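Local coordinates for protein CDP-4-keto-6-deoxy-D-glucose-3-dehydrase (Yersinia pseudotuberculosis, PDB 3BB8) that probably catalyses the vitamin B6-dependent dehydration of CDP-4-keto-6-deoxy-D-glucose at C3, a step in making lipopolysaccharide sugars, on an aspartate aminotransferase fold, at residues K39-T43 with K44-L48; I360-V363 with K364-E368; F274-H278 with K279-S283. The protein carries 1 engineered substitution. All coordinates share one frame; numbering follows the deposited sequence.

Contact 1 (K39-T43 with K44-L48); sequences KVIGT and KELQL
L46 N and Q47 N reach back four residues to the carbonyl oxygens of G42 and T43, so the extended run from K39 passes at G42 into the first turn of helix 43-55. The bond from L46 N to G42 O is 3.2 Å long and almost straight, at 172°; that from Q47 N to T43 O measures 2.9 Å. The side chain of E45 bends at chi2 (73°), which swings the carboxylate back toward the residue before the helix, and OE1 takes the N-H of G42. The modelled separation of 2.4 Å between G42 N and E45 OE1 is too short to be trusted in detail, but the connection itself is the familiar one in which the third helical residue caps the backbone N-H of the N-cap residue. It is half of a capping box, because glycine at the N-cap has no side chain to return the bond. The same OE1 also forms a salt bridge with R305 of helix 293-323, so the cap is tied to a neighbouring helix, and the arginine would probably favour the charged carboxylate. I41 lies against the aliphatic part of this glutamate, its CB 3.8 Å from E45 CG. Its side chain crosses that of L46 at about a right angle, and CD1 meets L46 CD1 at 4.1 Å, while both residues also pack on the second subunit, I41 on its G56 and L46 on its S53. Farther round the turn, T43 and Q47 lie side by side and point the same way. With T43 CG2 anti to the backbone N (OG1 chi1 -57°), that methyl sits 3.5 Å from Q47 CD, and the amide beyond it sends NE2 to the carbonyl of A11 in helix 6-15.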
ATOM      1  N   LYS A  39       8.880 -18.716  -3.110  1.00 40.69           N
ATOM      2  CA  LYS A  39       8.359 -18.909  -1.773  1.00 43.67           C
ATOM      3  C   LYS A  39       8.358 -20.374  -1.386  1.00 44.06           C
ATOM      4  O   LYS A  39       8.245 -21.253  -2.238  1.00 44.30           O
ATOM      5  CB  LYS A  39       6.933 -18.357  -1.673  1.00 43.00           C
ATOM      6  CG  LYS A  39       5.915 -19.082  -2.537  1.00 44.05           C
ATOM      7  CD  LYS A  39       4.639 -18.262  -2.657  1.00 46.44           C
ATOM      8  CE  LYS A  39       3.572 -18.998  -3.440  1.00 48.00           C
ATOM      9  NZ  LYS A  39       4.006 -19.345  -4.821  1.00 51.81           N
ATOM     10  N   VAL A  40       8.500 -20.620  -0.090  1.00 44.36           N
ATOM     11  CA  VAL A  40       8.473 -21.970   0.456  1.00 46.17           C
ATOM     12  C   VAL A  40       7.428 -21.963   1.574  1.00 45.89           C
ATOM     13  O   VAL A  40       7.726 -21.633   2.728  1.00 43.24           O
ATOM     14  CB  VAL A  40       9.855 -22.385   1.025  1.00 47.24           C
ATOM     15  CG1 VAL A  40       9.762 -23.758   1.677  1.00 46.26           C
ATOM     16  CG2 VAL A  40      10.887 -22.413  -0.099  1.00 48.86           C
ATOM     17  N   ILE A  41       6.196 -22.298   1.206  1.00 45.98           N
ATOM     18  CA  ILE A  41       5.089 -22.329   2.149  1.00 48.57           C
ATOM     19  C   ILE A  41       4.525 -23.740   2.276  1.00 50.64           C
ATOM     20  O   ILE A  41       4.714 -24.577   1.392  1.00 51.19           O
ATOM     21  CB  ILE A  41       3.938 -21.398   1.706  1.00 46.81           C
ATOM     22  CG1 ILE A  41       3.320 -21.918   0.403  1.00 45.26           C
ATOM     23  CG2 ILE A  41       4.464 -19.978   1.537  1.00 47.17           C
ATOM     24  CD1 ILE A  41       2.042 -21.227  -0.005  1.00 44.11           C
ATOM     25  N   GLY A  42       3.816 -23.985   3.372  1.00 51.93           N
ATOM     26  CA  GLY A  42       3.236 -25.290   3.599  1.00 52.48           C
ATOM     27  C   GLY A  42       1.974 -25.275   4.436  1.00 53.68           C
ATOM     28  O   GLY A  42       1.261 -24.268   4.511  1.00 54.42           O
ATOM     29  N   THR A  43       1.707 -26.412   5.073  1.00 53.20           N
ATOM     30  CA  THR A  43       0.532 -26.605   5.912  1.00 51.72           C
ATOM     31  C   THR A  43       0.244 -25.449   6.859  1.00 50.29           C
ATOM     32  O   THR A  43      -0.857 -24.906   6.860  1.00 50.15           O
ATOM     33  CB  THR A  43       0.676 -27.897   6.734  1.00 52.61           C
ATOM     34  OG1 THR A  43       0.879 -29.000   5.842  1.00 53.34           O
ATOM     35  CG2 THR A  43      -0.570 -28.143   7.562  1.00 51.81           C
ATOM     36  N   LYS A  44       1.233 -25.070   7.659  1.00 49.83           N
ATOM     37  CA  LYS A  44       1.054 -23.989   8.614  1.00 51.13           C
ATOM     38  C   LYS A  44       0.555 -22.694   7.962  1.00 51.60           C
ATOM     39  O   LYS A  44      -0.412 -22.091   8.436  1.00 51.88           O
ATOM     40  CB  LYS A  44       2.365 -23.728   9.348  1.00 53.29           C
ATOM     41  CG  LYS A  44       2.209 -22.917  10.621  1.00 56.30           C
ATOM     42  CD  LYS A  44       1.435 -23.692  11.684  1.00 59.83           C
ATOM     43  CE  LYS A  44       1.423 -22.953  13.020  1.00 60.21           C
ATOM     44  NZ  LYS A  44       0.905 -23.811  14.127  1.00 62.01           N
ATOM     45  N   GLU A  45       1.202 -22.272   6.875  1.00 49.75           N
ATOM     46  CA  GLU A  45       0.802 -21.048   6.196  1.00 48.16           C
ATOM     47  C   GLU A  45      -0.651 -21.101   5.764  1.00 48.33           C
ATOM     48  O   GLU A  45      -1.424 -20.198   6.080  1.00 47.39           O
ATOM     49  CB  GLU A  45       1.672 -20.772   4.961  1.00 46.42           C
ATOM     50  CG  GLU A  45       3.119 -20.358   5.249  1.00 45.87           C
ATOM     51  CD  GLU A  45       3.969 -21.510   5.741  1.00 45.07           C
ATOM     52  OE1 GLU A  45       3.693 -22.654   5.331  1.00 47.43           O
ATOM     53  OE2 GLU A  45       4.915 -21.283   6.521  1.00 43.22           O
ATOM     54  N   LEU A  46      -1.030 -22.154   5.045  1.00 48.71           N
ATOM     55  CA  LEU A  46      -2.406 -22.264   4.578  1.00 49.27           C
ATOM     56  C   LEU A  46      -3.401 -22.358   5.722  1.00 49.46           C
ATOM     57  O   LEU A  46      -4.514 -21.841   5.624  1.00 49.45           O
ATOM     58  CB  LEU A  46      -2.587 -23.471   3.655  1.00 49.43           C
ATOM     59  CG  LEU A  46      -2.056 -23.317   2.225  1.00 50.81           C
ATOM     60  CD1 LEU A  46      -0.545 -23.464   2.231  1.00 50.09           C
ATOM     61  CD2 LEU A  46      -2.691 -24.366   1.319  1.00 48.51           C
ATOM     62  N   GLN A  47      -3.002 -23.011   6.806  1.00 50.27           N
ATOM     63  CA  GLN A  47      -3.895 -23.158   7.944  1.00 50.01           C
ATOM     64  C   GLN A  47      -4.222 -21.803   8.566  1.00 50.22           C
ATOM     65  O   GLN A  47      -5.399 -21.434   8.685  1.00 48.30           O
ATOM     66  CB  GLN A  47      -3.282 -24.090   8.986  1.00 51.37           C
ATOM     67  CG  GLN A  47      -3.215 -25.543   8.524  1.00 53.55           C
ATOM     68  CD  GLN A  47      -2.790 -26.495   9.627  1.00 53.19           C
ATOM     69  OE1 GLN A  47      -1.753 -26.305  10.263  1.00 52.87           O
ATOM     70  NE2 GLN A  47      -3.594 -27.533   9.854  1.00 53.74           N
ATOM     71  N   LEU A  48      -3.185 -21.058   8.949  1.00 48.51           N
ATOM     72  CA  LEU A  48      -3.393 -19.749   9.548  1.00 47.88           C
ATOM     73  C   LEU A  48      -4.204 -18.827   8.636  1.00 47.99           C
ATOM     74  O   LEU A  48      -5.132 -18.165   9.098  1.00 47.89           O
ATOM     75  CB  LEU A  48      -2.056 -19.096   9.912  1.00 44.58           C
ATOM     76  CG  LEU A  48      -1.200 -19.869  10.917  1.00 44.94           C
ATOM     77  CD1 LEU A  48      -0.190 -18.929  11.563  1.00 43.45           C
ATOM     78  CD2 LEU A  48      -2.088 -20.481  11.995  1.00 46.23           C
TER

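Contact 2 (I360-V363 with K364-E368); sequences IDLV and KFLDE
L366 lies one helical turn beyond L362, and its side chain can be followed outward along that neighbour. CB sits 3.5 Å from L362 O, the oxygen that already receives the backbone N-H of L366 in a nearly linear bond of 175°. CG, placed beside the backbone N and anti to the carbonyl carbon (chi1 -66°), stays close to the same oxygen at 3.3 Å. Past it, CD1 remains 3.8 Å from that oxygen but also meets L362 CG at 4.0 Å and L362 CD1 at 4.1 Å. The two leucines run side by side in the same direction, and together they face helix 419-432, with L362 on F432 and L366 on F429; L366 also touches V371 and T373 in the chain that follows. F365 meets the ring of F432, the planes inclined at about 50°, and F432 belongs to the pocket that holds benzamidine in this crystal. On another side of the helix, K364 CB passes 3.1 Å from I360 O, while the lysine chain bends about its CG-CD and CD-CE bonds, and its CE lies 4.3 Å from I360 CG2. At the opening turn, D361 OD2 accepts the backbone N-H of S358, the residue just before the helix. Leucines four residues apart, joined by the regular bonds of the backbone, make the apolar stripe of an amphipathic alpha-helix.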
ATOM      1  N   ILE A 360      24.514 -11.638 -22.160  1.00 43.05           N
ATOM      2  CA  ILE A 360      23.362 -12.031 -22.974  1.00 43.23           C
ATOM      3  C   ILE A 360      23.484 -13.501 -23.380  1.00 43.20           C
ATOM      4  O   ILE A 360      22.501 -14.251 -23.326  1.00 41.47           O
ATOM      5  CB  ILE A 360      23.262 -11.194 -24.286  1.00 45.54           C
ATOM      6  CG1 ILE A 360      22.999  -9.720 -23.974  1.00 47.12           C
ATOM      7  CG2 ILE A 360      22.144 -11.738 -25.165  1.00 45.03           C
ATOM      8  CD1 ILE A 360      21.641  -9.458 -23.342  1.00 51.86           C
ATOM      9  N   ASP A 361      24.687 -13.903 -23.801  1.00 41.87           N
ATOM     10  CA  ASP A 361      24.918 -15.286 -24.220  1.00 42.41           C
ATOM     11  C   ASP A 361      24.722 -16.230 -23.044  1.00 40.75           C
ATOM     12  O   ASP A 361      23.987 -17.216 -23.139  1.00 42.05           O
ATOM     13  CB  ASP A 361      26.339 -15.476 -24.772  1.00 44.48           C
ATOM     14  CG  ASP A 361      26.636 -14.578 -25.959  1.00 48.62           C
ATOM     15  OD1 ASP A 361      25.751 -14.440 -26.835  1.00 49.74           O
ATOM     16  OD2 ASP A 361      27.757 -14.017 -26.020  1.00 49.78           O
ATOM     17  N   LEU A 362      25.385 -15.917 -21.936  1.00 38.59           N
ATOM     18  CA  LEU A 362      25.296 -16.729 -20.733  1.00 38.24           C
ATOM     19  C   LEU A 362      23.846 -16.849 -20.248  1.00 38.45           C
ATOM     20  O   LEU A 362      23.343 -17.958 -20.046  1.00 37.85           O
ATOM     21  CB  LEU A 362      26.198 -16.137 -19.642  1.00 36.60           C
ATOM     22  CG  LEU A 362      26.429 -16.961 -18.368  1.00 37.39           C
ATOM     23  CD1 LEU A 362      26.842 -18.372 -18.730  1.00 36.16           C
ATOM     24  CD2 LEU A 362      27.511 -16.299 -17.513  1.00 35.74           C
ATOM     25  N   VAL A 363      23.163 -15.717 -20.077  1.00 39.24           N
ATOM     26  CA  VAL A 363      21.773 -15.754 -19.622  1.00 40.80           C
ATOM     27  C   VAL A 363      20.931 -16.602 -20.577  1.00 43.34           C
ATOM     28  O   VAL A 363      20.202 -17.504 -20.160  1.00 42.51           O
ATOM     29  CB  VAL A 363      21.160 -14.333 -19.545  1.00 39.23           C
ATOM     30  CG1 VAL A 363      19.664 -14.427 -19.309  1.00 38.47           C
ATOM     31  CG2 VAL A 363      21.818 -13.542 -18.429  1.00 38.00           C
ATOM     32  N   LYS A 364      21.046 -16.312 -21.866  1.00 46.78           N
ATOM     33  CA  LYS A 364      20.291 -17.046 -22.868  1.00 50.11           C
ATOM     34  C   LYS A 364      20.591 -18.538 -22.785  1.00 50.22           C
ATOM     35  O   LYS A 364      19.697 -19.362 -22.956  1.00 50.54           O
ATOM     36  CB  LYS A 364      20.628 -16.521 -24.260  1.00 54.03           C
ATOM     37  CG  LYS A 364      19.789 -17.131 -25.370  1.00 58.57           C
ATOM     38  CD  LYS A 364      20.132 -16.495 -26.709  1.00 63.29           C
ATOM     39  CE  LYS A 364      19.839 -14.992 -26.709  1.00 64.58           C
ATOM     40  NZ  LYS A 364      18.385 -14.701 -26.524  1.00 66.60           N
ATOM     41  N   PHE A 365      21.849 -18.878 -22.516  1.00 50.26           N
ATOM     42  CA  PHE A 365      22.256 -20.278 -22.412  1.00 50.53           C
ATOM     43  C   PHE A 365      21.622 -20.926 -21.183  1.00 49.62           C
ATOM     44  O   PHE A 365      21.007 -21.991 -21.274  1.00 49.44           O
ATOM     45  CB  PHE A 365      23.784 -20.385 -22.322  1.00 51.06           C
ATOM     46  CG  PHE A 365      24.285 -21.792 -22.145  1.00 52.23           C
ATOM     47  CD1 PHE A 365      24.337 -22.669 -23.225  1.00 53.07           C
ATOM     48  CD2 PHE A 365      24.694 -22.245 -20.894  1.00 52.60           C
ATOM     49  CE1 PHE A 365      24.793 -23.981 -23.063  1.00 53.37           C
ATOM     50  CE2 PHE A 365      25.150 -23.555 -20.719  1.00 54.00           C
ATOM     51  CZ  PHE A 365      25.200 -24.424 -21.807  1.00 53.31           C
ATOM     52  N   LEU A 366      21.780 -20.274 -20.036  1.00 49.18           N
ATOM     53  CA  LEU A 366      21.221 -20.773 -18.784  1.00 48.23           C
ATOM     54  C   LEU A 366      19.703 -20.852 -18.866  1.00 48.42           C
ATOM     55  O   LEU A 366      19.088 -21.788 -18.355  1.00 47.72           O
ATOM     56  CB  LEU A 366      21.642 -19.864 -17.631  1.00 45.16           C
ATOM     57  CG  LEU A 366      23.146 -19.887 -17.372  1.00 43.15           C
ATOM     58  CD1 LEU A 366      23.528 -18.857 -16.327  1.00 42.32           C
ATOM     59  CD2 LEU A 366      23.535 -21.276 -16.916  1.00 43.03           C
ATOM     60  N   ASP A 367      19.107 -19.868 -19.525  1.00 50.33           N
ATOM     61  CA  ASP A 367      17.663 -19.821 -19.690  1.00 53.41           C
ATOM     62  C   ASP A 367      17.179 -21.103 -20.359  1.00 54.37           C
ATOM     63  O   ASP A 367      16.195 -21.707 -19.936  1.00 53.66           O
ATOM     64  CB  ASP A 367      17.276 -18.618 -20.549  1.00 56.51           C
ATOM     65  CG  ASP A 367      15.774 -18.449 -20.675  1.00 60.23           C
ATOM     66  OD1 ASP A 367      15.322 -17.925 -21.718  1.00 62.87           O
ATOM     67  OD2 ASP A 367      15.047 -18.829 -19.730  1.00 61.50           O
ATOM     68  N   GLU A 368      17.877 -21.513 -21.412  1.00 56.07           N
ATOM     69  CA  GLU A 368      17.513 -22.723 -22.138  1.00 56.90           C
ATOM     70  C   GLU A 368      17.695 -23.943 -21.243  1.00 55.43           C
ATOM     71  O   GLU A 368      16.906 -24.886 -21.296  1.00 55.54           O
ATOM     72  CB  GLU A 368      18.371 -22.851 -23.399  1.00 60.58           C
ATOM     73  CG  GLU A 368      18.353 -21.590 -24.265  1.00 65.87           C
ATOM     74  CD  GLU A 368      19.171 -21.721 -25.544  1.00 68.99           C
ATOM     75  OE1 GLU A 368      20.349 -22.143 -25.469  1.00 69.93           O
ATOM     76  OE2 GLU A 368      18.634 -21.387 -26.626  1.00 70.09           O
TER

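Contact 3 (F274-H278 with K279-S283); sequences FGYDH and KYTYS
Y280 N and T281 N each donate to a carbonyl three residues back, D277 O and H278 O, so the chain folds through two overlapping beta turns, a short 3-10-like corner in the loop between helices 235-245 and 293-323. An Asx turn opens it: D277 OD1 uses the lone pair facing away from its partner oxygen to accept K279 N at 3.2 Å, which leaves the carboxylate alongside the lysine chain, with OD1 3.1 Å from K279 CB. Among the backbone bonds, Y280 N to D277 O is 3.0 Å and T281 N to H278 O 2.9 Å; in both the donor stands above the carbonyl plane, as a tight turn imposes. D277 O carries a second bond. T281 OG1, set beside its own backbone N (chi1 -59°), donates to it at 2.9 Å from the face opposite the one approached by Y280 N, so a single oxygen is gripped from above and below and the turn is fixed at its fourth and fifth residues. Apolar packing is lighter and lies mainly between the two tyrosines, whose side chains cross at a slant: Y276 CE2 is 3.9 Å from Y280 CB. T281 CB lies obliquely to the H278 ring, nearest its CD2, the two side chains crossing at about a right angle. The final group joins subunits. Y276 OH is hydrogen-bonded to the carbonyl of F377 of the second subunit, a residue that in its position lines the pyridoxal phosphate pocket, Y280 packs on R374 of that subunit, and the Y280 side chain lies about 8 Å from a bound pyridoxal phosphate. At the rim of the Y276 ring, near its plane, CE2 comes 3.5 Å from Y280 O.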
ATOM      1  N   PHE A 274     -13.280  22.566  19.825  1.00 46.67           N
ATOM      2  CA  PHE A 274     -13.071  21.732  20.996  1.00 47.35           C
ATOM      3  C   PHE A 274     -13.919  20.466  20.895  1.00 48.02           C
ATOM      4  O   PHE A 274     -15.062  20.510  20.434  1.00 48.81           O
ATOM      5  CB  PHE A 274     -13.437  22.521  22.260  1.00 49.82           C
ATOM      6  CG  PHE A 274     -13.557  21.674  23.496  1.00 51.08           C
ATOM      7  CD1 PHE A 274     -14.758  21.047  23.810  1.00 51.73           C
ATOM      8  CD2 PHE A 274     -12.460  21.478  24.327  1.00 51.98           C
ATOM      9  CE1 PHE A 274     -14.864  20.233  24.936  1.00 52.79           C
ATOM     10  CE2 PHE A 274     -12.555  20.665  25.454  1.00 52.51           C
ATOM     11  CZ  PHE A 274     -13.759  20.040  25.758  1.00 53.34           C
ATOM     12  N   GLY A 275     -13.352  19.337  21.312  1.00 47.55           N
ATOM     13  CA  GLY A 275     -14.085  18.085  21.269  1.00 47.15           C
ATOM     14  C   GLY A 275     -14.130  17.380  19.920  1.00 47.96           C
ATOM     15  O   GLY A 275     -14.829  16.370  19.777  1.00 47.12           O
ATOM     16  N   TYR A 276     -13.406  17.899  18.930  1.00 46.26           N
ATOM     17  CA  TYR A 276     -13.389  17.267  17.612  1.00 45.35           C
ATOM     18  C   TYR A 276     -12.767  15.882  17.766  1.00 45.17           C
ATOM     19  O   TYR A 276     -11.740  15.728  18.417  1.00 45.01           O
ATOM     20  CB  TYR A 276     -12.562  18.089  16.616  1.00 43.79           C
ATOM     21  CG  TYR A 276     -12.957  17.852  15.180  1.00 41.21           C
ATOM     22  CD1 TYR A 276     -14.038  18.527  14.619  1.00 39.06           C
ATOM     23  CD2 TYR A 276     -12.279  16.910  14.388  1.00 42.07           C
ATOM     24  CE1 TYR A 276     -14.450  18.277  13.311  1.00 39.28           C
ATOM     25  CE2 TYR A 276     -12.685  16.648  13.073  1.00 40.47           C
ATOM     26  CZ  TYR A 276     -13.772  17.339  12.543  1.00 40.09           C
ATOM     27  OH  TYR A 276     -14.186  17.097  11.253  1.00 38.56           O
ATOM     28  N   ASP A 277     -13.403  14.882  17.166  1.00 45.21           N
ATOM     29  CA  ASP A 277     -12.946  13.496  17.235  1.00 47.99           C
ATOM     30  C   ASP A 277     -11.443  13.346  16.987  1.00 47.32           C
ATOM     31  O   ASP A 277     -10.930  13.804  15.964  1.00 45.40           O
ATOM     32  CB  ASP A 277     -13.722  12.662  16.209  1.00 50.94           C
ATOM     33  CG  ASP A 277     -14.054  11.275  16.715  1.00 54.53           C
ATOM     34  OD1 ASP A 277     -13.122  10.465  16.918  1.00 56.87           O
ATOM     35  OD2 ASP A 277     -15.257  10.997  16.916  1.00 57.66           O
ATOM     36  N   HIS A 278     -10.742  12.707  17.920  1.00 48.93           N
ATOM     37  CA  HIS A 278      -9.300  12.499  17.773  1.00 50.95           C
ATOM     38  C   HIS A 278      -9.078  11.631  16.535  1.00 49.44           C
ATOM     39  O   HIS A 278      -8.132  11.842  15.777  1.00 49.19           O
ATOM     40  CB  HIS A 278      -8.711  11.791  19.001  1.00 53.72           C
ATOM     41  CG  HIS A 278      -7.220  11.927  19.121  1.00 59.75           C
ATOM     42  ND1 HIS A 278      -6.426  10.964  19.714  1.00 61.75           N
ATOM     43  CD2 HIS A 278      -6.383  12.932  18.760  1.00 60.33           C
ATOM     44  CE1 HIS A 278      -5.169  11.371  19.714  1.00 62.14           C
ATOM     45  NE2 HIS A 278      -5.115  12.561  19.142  1.00 62.62           N
ATOM     46  N   LYS A 279      -9.969  10.662  16.340  1.00 47.64           N
ATOM     47  CA  LYS A 279      -9.914   9.758  15.193  1.00 46.86           C
ATOM     48  C   LYS A 279      -9.832  10.526  13.877  1.00 44.26           C
ATOM     49  O   LYS A 279      -9.315  10.015  12.883  1.00 45.05           O
ATOM     50  CB  LYS A 279     -11.157   8.864  15.170  1.00 48.27           C
ATOM     51  CG  LYS A 279     -11.084   7.637  16.075  1.00 52.91           C
ATOM     52  CD  LYS A 279     -10.421   6.459  15.360  1.00 53.22           C
ATOM     53  CE  LYS A 279     -10.752   5.135  16.045  1.00 54.72           C
ATOM     54  NZ  LYS A 279     -10.514   3.952  15.155  1.00 56.38           N
ATOM     55  N   TYR A 280     -10.348  11.751  13.875  1.00 39.84           N
ATOM     56  CA  TYR A 280     -10.335  12.584  12.680  1.00 38.62           C
ATOM     57  C   TYR A 280      -9.491  13.849  12.831  1.00 36.96           C
ATOM     58  O   TYR A 280      -9.805  14.889  12.248  1.00 37.52           O
ATOM     59  CB  TYR A 280     -11.764  12.962  12.275  1.00 40.69           C
ATOM     60  CG  TYR A 280     -12.607  11.830  11.709  1.00 42.32           C
ATOM     61  CD1 TYR A 280     -13.957  12.033  11.405  1.00 45.53           C
ATOM     62  CD2 TYR A 280     -12.063  10.566  11.461  1.00 43.57           C
ATOM     63  CE1 TYR A 280     -14.744  11.015  10.867  1.00 45.35           C
ATOM     64  CE2 TYR A 280     -12.845   9.536  10.924  1.00 45.52           C
ATOM     65  CZ  TYR A 280     -14.186   9.772  10.627  1.00 45.81           C
ATOM     66  OH  TYR A 280     -14.970   8.784  10.076  1.00 45.27           O
ATOM     67  N   THR A 281      -8.429  13.756  13.632  1.00 35.67           N
ATOM     68  CA  THR A 281      -7.493  14.859  13.834  1.00 33.47           C
ATOM     69  C   THR A 281      -6.197  14.382  13.161  1.00 31.94           C
ATOM     70  O   THR A 281      -5.631  13.350  13.526  1.00 29.97           O
ATOM     71  CB  THR A 281      -7.256  15.120  15.324  1.00 34.33           C
ATOM     72  OG1 THR A 281      -8.509  15.438  15.937  1.00 33.84           O
ATOM     73  CG2 THR A 281      -6.284  16.290  15.523  1.00 31.84           C
ATOM     74  N   TYR A 282      -5.734  15.138  12.174  1.00 30.35           N
ATOM     75  CA  TYR A 282      -4.562  14.738  11.408  1.00 30.66           C
ATOM     76  C   TYR A 282      -3.292  15.559  11.624  1.00 29.79           C
ATOM     77  O   TYR A 282      -3.233  16.742  11.301  1.00 30.69           O
ATOM     78  CB  TYR A 282      -4.969  14.724   9.935  1.00 28.17           C
ATOM     79  CG  TYR A 282      -6.174  13.837   9.710  1.00 29.47           C
ATOM     80  CD1 TYR A 282      -6.030  12.456   9.605  1.00 28.67           C
ATOM     81  CD2 TYR A 282      -7.469  14.374   9.661  1.00 26.51           C
ATOM     82  CE1 TYR A 282      -7.143  11.622   9.455  1.00 29.15           C
ATOM     83  CE2 TYR A 282      -8.582  13.554   9.510  1.00 29.24           C
ATOM     84  CZ  TYR A 282      -8.413  12.175   9.405  1.00 29.55           C
ATOM     85  OH  TYR A 282      -9.504  11.355   9.240  1.00 28.61           O
ATOM     86  N   SER A 283      -2.271  14.896  12.148  1.00 30.85           N
ATOM     87  CA  SER A 283      -0.983  15.518  12.446  1.00 31.06           C
ATOM     88  C   SER A 283       0.077  15.363  11.365  1.00 31.23           C
ATOM     89  O   SER A 283       1.144  15.965  11.465  1.00 31.20           O
ATOM     90  CB  SER A 283      -0.428  14.926  13.730  1.00 32.70           C
ATOM     91  OG  SER A 283      -0.300  13.517  13.598  1.00 32.73           O
TER

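In the fold
The three contacts share a local logic but differ with their surroundings. Contact 1 is partly buried where a helix starts, and its chemistry mixes a carboxylate cap with aliphatic packing; contact 2 is also partly buried, but lies wholly within helix 359-368 and relies on a leucine stripe. Contact 3 is a surface turn, dominated by hydrogen bonds, two of which share one carbonyl oxygen. Its centre is 59 Å from that of contact 2, on the opposite side of the chain's centre, yet the dimer brings equivalents together: F274 packs on I360 of the second subunit. All three reach the second subunit, contact 2 through I360 alone, and only contact 3 comes near the bound cofactor.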